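Local coordinates for sulfatase (Bacteroides fragilis CAG:558, PDB 6USS), which probably hydrolyses sulfate esters as a calcium-dependent arylsulfatase of a human gut bacterium, at residues 81-95 against 374-386. The protein carries 1 engineered substitution. Sequence-based numbering, arbitrary orientation.
Sequences QAYASSICSPTRCSL and CDKYLIIEDFYPS. Engineered in segment 81-95: Cys88 (natural residue Ser). With CA (calcium ion), chain C.
Ile380 fills the angle between the strand and the helix of 81-95 and touches both. With CG1 trans to the backbone N (chi1 179°), its longer branch runs onto the helix, where CG1 meets Thr91 CG2 at 3.7 Å, the two side chains crossing at about a right angle, while CD1 rests on Leu95 CB. Its CG2 turns instead to Ala84 CA and Ser94 CB. Leu95 continues the apolar seam: its CD1 packs on Phe383 CB at 3.5 Å. The carbonyl O of Leu95 lies in the ring plane of Tyr384, at the CD2 edge. Farther along, Ala82 CB and Leu378 CD1 meet on one sheet face; on the face of Tyr83 and Ile379, the Tyr83 ring meets Tyr377 CB at its edge, near CE2.

Backbone bonding is that of a short parallel ladder. Tyr83 N donates to Leu378 O at 2.9 Å, flanked by weak bonds from Ile380 N to Tyr83 O and from Leu378 N to Gln81 O. At the polar edge the extended Gln81 side chain sends NE2 to Asp375 O at 2.7 Å, almost in line with the carbonyl (C=O...N 176°), although the N-H...O angle is only 132°. A water accepts from Gln81 N and donates to Cys374 O and Lys376 O, linking the two segments. Ser85 N donates to Thr91 OG1 (2.7 Å), tying the loop to the helix that begins with the engineered Cys88, a ligand of the calcium ion together with Asp42, Asp43, Asp322 and Asn323.

The contact thus illustrates how an alkaline-phosphatase-type sulfatase core joins its metal-site helix to a sheet edge: strand 77-83 lies between 357-363, antiparallel, and 378-379, parallel, with Met360 touching Ala82, Leu378 and Phe383, while Leu423 of strand 422-427 meets Tyr83, Tyr377 and Ile379.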
loop_
_atom_site.group_PDB
_atom_site.type_symbol
_atom_site.label_atom_id
_atom_site.label_comp_id
_atom_site.label_asym_id
_atom_site.label_seq_id
_atom_site.Cartn_x
_atom_site.Cartn_y
_atom_site.Cartn_z
ATOM N N GLN A 81 28.238 -20.411 -2.679
ATOM C CA GLN A 81 28.208 -20.578 -1.225
ATOM C C GLN A 81 27.309 -19.513 -0.582
ATOM O O GLN A 81 27.708 -18.776 0.314
ATOM C CB GLN A 81 29.630 -20.552 -0.661
ATOM C CG GLN A 81 29.853 -21.549 0.458
ATOM C CD GLN A 81 31.327 -21.687 0.899
ATOM O OE1 GLN A 81 31.695 -22.663 1.558
ATOM N NE2 GLN A 81 32.159 -20.720 0.533
ATOM N N ALA A 82 26.051 -19.443 -1.028
ATOM C CA ALA A 82 25.070 -18.507 -0.482
ATOM C C ALA A 82 24.165 -19.206 0.529
ATOM O O ALA A 82 23.640 -20.283 0.250
ATOM C CB ALA A 82 24.221 -17.893 -1.604
ATOM N N TYR A 83 23.952 -18.573 1.690
ATOM C CA TYR A 83 23.198 -19.170 2.789
ATOM C C TYR A 83 21.919 -18.403 3.135
ATOM O O TYR A 83 21.872 -17.171 3.099
ATOM C CB TYR A 83 24.067 -19.288 4.051
ATOM C CG TYR A 83 25.182 -20.277 3.868
ATOM C CD1 TYR A 83 24.917 -21.641 3.803
ATOM C CD2 TYR A 83 26.495 -19.852 3.708
ATOM C CE1 TYR A 83 25.942 -22.566 3.602
ATOM C CE2 TYR A 83 27.524 -20.766 3.512
ATOM C CZ TYR A 83 27.240 -22.118 3.455
ATOM O OH TYR A 83 28.266 -23.008 3.255
ATOM N N ALA A 84 20.885 -19.163 3.483
ATOM C CA ALA A 84 19.659 -18.695 4.119
ATOM C C ALA A 84 19.521 -19.412 5.463
ATOM O O ALA A 84 20.448 -20.084 5.916
ATOM C CB ALA A 84 18.455 -18.944 3.212
ATOM N N SER A 85 18.365 -19.267 6.109
ATOM C CA SER A 85 18.025 -20.182 7.193
ATOM C C SER A 85 17.324 -21.413 6.624
ATOM O O SER A 85 17.024 -21.491 5.433
ATOM C CB SER A 85 17.169 -19.505 8.274
ATOM O OG SER A 85 17.867 -18.432 8.898
ATOM N N SER A 86 17.080 -22.400 7.485
ATOM C CA SER A 86 16.576 -23.679 7.000
ATOM C C SER A 86 15.061 -23.715 6.878
ATOM O O SER A 86 14.519 -24.739 6.451
ATOM C CB SER A 86 17.061 -24.823 7.895
ATOM O OG SER A 86 16.574 -24.708 9.210
ATOM N N ILE A 87 14.374 -22.616 7.200
ATOM C CA ILE A 87 12.916 -22.554 7.255
ATOM C C ILE A 87 12.472 -21.201 6.713
ATOM O O ILE A 87 13.154 -20.189 6.908
ATOM C CB ILE A 87 12.420 -22.783 8.707
ATOM C CG1 ILE A 87 12.571 -24.253 9.080
ATOM C CG2 ILE A 87 10.990 -22.320 8.909
ATOM C CD1 ILE A 87 11.751 -25.183 8.223
ATOM N N CYS A 88 11.304 -21.189 6.045
ATOM C CA CYS A 88 10.838 -20.005 5.308
ATOM C C CYS A 88 10.835 -18.737 6.162
ATOM O O CYS A 88 11.286 -17.675 5.720
ATOM C CB CYS A 88 9.426 -20.227 4.765
ATOM S SG CYS A 88 9.142 -21.783 3.886
ATOM N N SER A 89 10.309 -18.815 7.384
ATOM C CA SER A 89 10.028 -17.584 8.120
ATOM C C SER A 89 11.301 -16.860 8.553
ATOM O O SER A 89 11.399 -15.645 8.304
ATOM C CB SER A 89 9.096 -17.886 9.298
ATOM O OG SER A 89 7.763 -18.049 8.857
ATOM N N PRO A 90 12.292 -17.501 9.196
ATOM C CA PRO A 90 13.510 -16.741 9.529
ATOM C C PRO A 90 14.211 -16.177 8.314
ATOM O O PRO A 90 14.742 -15.061 8.384
ATOM C CB PRO A 90 14.382 -17.764 10.271
ATOM C CG PRO A 90 13.851 -19.084 9.873
ATOM C CD PRO A 90 12.360 -18.866 9.746
ATOM N N THR A 91 14.217 -16.903 7.195
ATOM C CA THR A 91 14.897 -16.398 6.006
ATOM C C THR A 91 14.198 -15.162 5.453
ATOM O O THR A 91 14.839 -14.133 5.198
ATOM C CB THR A 91 14.980 -17.488 4.943
ATOM O OG1 THR A 91 15.844 -18.531 5.414
ATOM C CG2 THR A 91 15.530 -16.925 3.637
ATOM N N ARG A 92 12.874 -15.231 5.291
ATOM C CA ARG A 92 12.172 -14.128 4.646
ATOM C C ARG A 92 12.175 -12.877 5.522
ATOM O O ARG A 92 12.363 -11.764 5.013
ATOM C CB ARG A 92 10.756 -14.568 4.262
ATOM C CG ARG A 92 10.723 -15.369 2.939
ATOM C CD ARG A 92 9.591 -16.382 2.862
ATOM N NE ARG A 92 9.887 -17.469 1.932
ATOM C CZ ARG A 92 9.774 -17.385 0.608
ATOM N NH1 ARG A 92 9.366 -16.249 0.047
ATOM N NH2 ARG A 92 10.065 -18.441 -0.157
ATOM N N CYS A 93 12.008 -13.042 6.846
ATOM C CA CYS A 93 12.058 -11.901 7.761
ATOM C C CYS A 93 13.454 -11.275 7.828
ATOM O O CYS A 93 13.581 -10.054 7.972
ATOM C CB CYS A 93 11.608 -12.338 9.149
ATOM S SG CYS A 93 9.864 -12.711 9.241
ATOM N N SER A 94 14.504 -12.087 7.721
ATOM C CA SER A 94 15.849 -11.540 7.651
ATOM C C SER A 94 16.051 -10.723 6.379
ATOM O O SER A 94 16.701 -9.668 6.408
ATOM C CB SER A 94 16.872 -12.672 7.738
ATOM O OG SER A 94 16.911 -13.220 9.057
ATOM N N LEU A 95 15.520 -11.208 5.248
ATOM C CA LEU A 95 15.605 -10.476 3.992
ATOM C C LEU A 95 14.960 -9.106 4.112
ATOM O O LEU A 95 15.553 -8.082 3.741
ATOM C CB LEU A 95 14.917 -11.266 2.881
ATOM C CG LEU A 95 14.549 -10.421 1.656
ATOM C CD1 LEU A 95 15.774 -10.141 0.805
ATOM C CD2 LEU A 95 13.461 -11.093 0.848
ATOM N N CYS A 374 31.393 -16.999 -7.796
ATOM C CA CYS A 374 31.966 -16.408 -6.599
ATOM C C CYS A 374 31.808 -17.381 -5.447
ATOM O O CYS A 374 30.686 -17.721 -5.048
ATOM C CB CYS A 374 31.315 -15.071 -6.242
ATOM S SG CYS A 374 32.126 -14.342 -4.779
ATOM N N ASP A 375 32.944 -17.785 -4.901
ATOM C CA ASP A 375 33.082 -18.770 -3.838
ATOM C C ASP A 375 32.838 -18.185 -2.453
ATOM O O ASP A 375 32.584 -18.944 -1.508
ATOM C CB ASP A 375 34.509 -19.341 -3.904
ATOM C CG ASP A 375 34.616 -20.759 -3.414
ATOM O OD1 ASP A 375 33.571 -21.399 -3.111
ATOM O OD2 ASP A 375 35.776 -21.238 -3.343
ATOM N N LYS A 376 32.939 -16.862 -2.303
ATOM C CA LYS A 376 32.869 -16.241 -0.984
ATOM C C LYS A 376 31.465 -16.366 -0.406
ATOM O O LYS A 376 30.468 -16.232 -1.119
ATOM C CB LYS A 376 33.282 -14.770 -1.056
ATOM C CG LYS A 376 34.632 -14.538 -1.755
ATOM C CD LYS A 376 35.687 -15.441 -1.148
ATOM C CE LYS A 376 37.091 -15.088 -1.599
ATOM N NZ LYS A 376 38.036 -15.654 -0.579
ATOM N N TYR A 377 31.375 -16.621 0.891
ATOM C CA TYR A 377 30.060 -16.891 1.444
ATOM C C TYR A 377 29.347 -15.606 1.846
ATOM O O TYR A 377 29.971 -14.595 2.181
ATOM C CB TYR A 377 30.124 -17.869 2.624
ATOM C CG TYR A 377 31.033 -17.559 3.811
ATOM C CD1 TYR A 377 30.875 -16.405 4.574
ATOM C CD2 TYR A 377 31.996 -18.485 4.225
ATOM C CE1 TYR A 377 31.687 -16.157 5.693
ATOM C CE2 TYR A 377 32.815 -18.242 5.329
ATOM C CZ TYR A 377 32.653 -17.078 6.060
ATOM O OH TYR A 377 33.454 -16.839 7.164
ATOM N N LEU A 378 28.016 -15.654 1.768
ATOM C CA LEU A 378 27.153 -14.570 2.203
ATOM C C LEU A 378 25.877 -15.178 2.770
ATOM O O LEU A 378 25.578 -16.354 2.548
ATOM C CB LEU A 378 26.851 -13.609 1.051
ATOM C CG LEU A 378 26.198 -14.240 -0.183
ATOM C CD1 LEU A 378 24.667 -14.378 -0.052
ATOM C CD2 LEU A 378 26.554 -13.426 -1.414
ATOM N N ILE A 379 25.107 -14.354 3.483
ATOM C CA ILE A 379 23.897 -14.821 4.142
ATOM C C ILE A 379 22.736 -13.869 3.844
ATOM O O ILE A 379 22.930 -12.682 3.592
ATOM C CB ILE A 379 24.124 -14.971 5.658
ATOM C CG1 ILE A 379 22.900 -15.581 6.339
ATOM C CG2 ILE A 379 24.557 -13.626 6.271
ATOM C CD1 ILE A 379 23.260 -16.637 7.356
ATOM N N ILE A 380 21.511 -14.413 3.911
ATOM C CA ILE A 380 20.302 -13.761 3.399
ATOM C C ILE A 380 20.120 -12.335 3.936
ATOM O O ILE A 380 19.746 -11.431 3.182
ATOM C CB ILE A 380 19.070 -14.652 3.684
ATOM C CG1 ILE A 380 17.774 -14.005 3.187
ATOM C CG2 ILE A 380 18.955 -14.987 5.168
ATOM C CD1 ILE A 380 17.685 -13.888 1.705
ATOM N N GLU A 381 20.389 -12.087 5.225
ATOM C CA GLU A 381 20.233 -10.713 5.722
ATOM C C GLU A 381 21.109 -9.713 4.976
ATOM O O GLU A 381 20.829 -8.511 5.035
ATOM C CB GLU A 381 20.536 -10.599 7.224
ATOM C CG GLU A 381 21.927 -11.027 7.626
ATOM C CD GLU A 381 21.914 -12.377 8.346
ATOM O OE1 GLU A 381 22.707 -12.544 9.308
ATOM O OE2 GLU A 381 21.107 -13.264 7.950
ATOM N N ASP A 382 22.161 -10.180 4.287
ATOM C CA ASP A 382 22.994 -9.294 3.473
ATOM C C ASP A 382 22.242 -8.711 2.274
ATOM O O ASP A 382 22.619 -7.639 1.769
ATOM C CB ASP A 382 24.229 -10.038 2.958
ATOM C CG ASP A 382 25.053 -10.668 4.068
ATOM O OD1 ASP A 382 24.915 -10.253 5.241
ATOM O OD2 ASP A 382 25.839 -11.596 3.755
ATOM N N PHE A 383 21.210 -9.413 1.785
ATOM C CA PHE A 383 20.403 -8.913 0.670
ATOM C C PHE A 383 19.847 -7.516 0.944
ATOM O O PHE A 383 19.693 -6.711 0.013
ATOM C CB PHE A 383 19.244 -9.879 0.373
ATOM C CG PHE A 383 19.632 -11.097 -0.430
ATOM C CD1 PHE A 383 20.651 -11.937 -0.013
ATOM C CD2 PHE A 383 18.938 -11.425 -1.586
ATOM C CE1 PHE A 383 20.996 -13.085 -0.753
ATOM C CE2 PHE A 383 19.273 -12.564 -2.335
ATOM C CZ PHE A 383 20.307 -13.394 -1.918
ATOM N N TYR A 384 19.560 -7.212 2.228
ATOM C CA TYR A 384 18.947 -5.929 2.579
ATOM C C TYR A 384 19.880 -4.750 2.301
ATOM O O TYR A 384 19.530 -3.890 1.469
ATOM C CB TYR A 384 18.473 -5.989 4.031
ATOM C CG TYR A 384 17.778 -4.797 4.635
ATOM C CD1 TYR A 384 18.450 -3.601 4.856
ATOM C CD2 TYR A 384 16.461 -4.905 5.071
ATOM C CE1 TYR A 384 17.813 -2.529 5.457
ATOM C CE2 TYR A 384 15.819 -3.860 5.683
ATOM C CZ TYR A 384 16.494 -2.671 5.875
ATOM O OH TYR A 384 15.842 -1.624 6.481
ATOM N N PRO A 385 21.072 -4.650 2.919
ATOM C CA PRO A 385 21.991 -3.569 2.518
ATOM C C PRO A 385 22.371 -3.626 1.055
ATOM O O PRO A 385 22.596 -2.573 0.463
ATOM C CB PRO A 385 23.235 -3.790 3.400
ATOM C CG PRO A 385 22.863 -4.823 4.395
ATOM C CD PRO A 385 21.743 -5.615 3.811
ATOM N N SER A 386 22.465 -4.821 0.453
ATOM C CA SER A 386 22.942 -4.912 -0.930
ATOM C C SER A 386 21.928 -4.334 -1.902
ATOM O O SER A 386 22.289 -3.632 -2.853
ATOM C CB SER A 386 23.257 -6.356 -1.312
ATOM O OG SER A 386 24.148 -6.946 -0.387
HETATM CA CA CA C . 10.582 -22.069 2.339
HETATM O O HOH W 1 29.109 -17.601 -2.748
HETATM O O HOH W 2 19.743 -14.869 9.510
#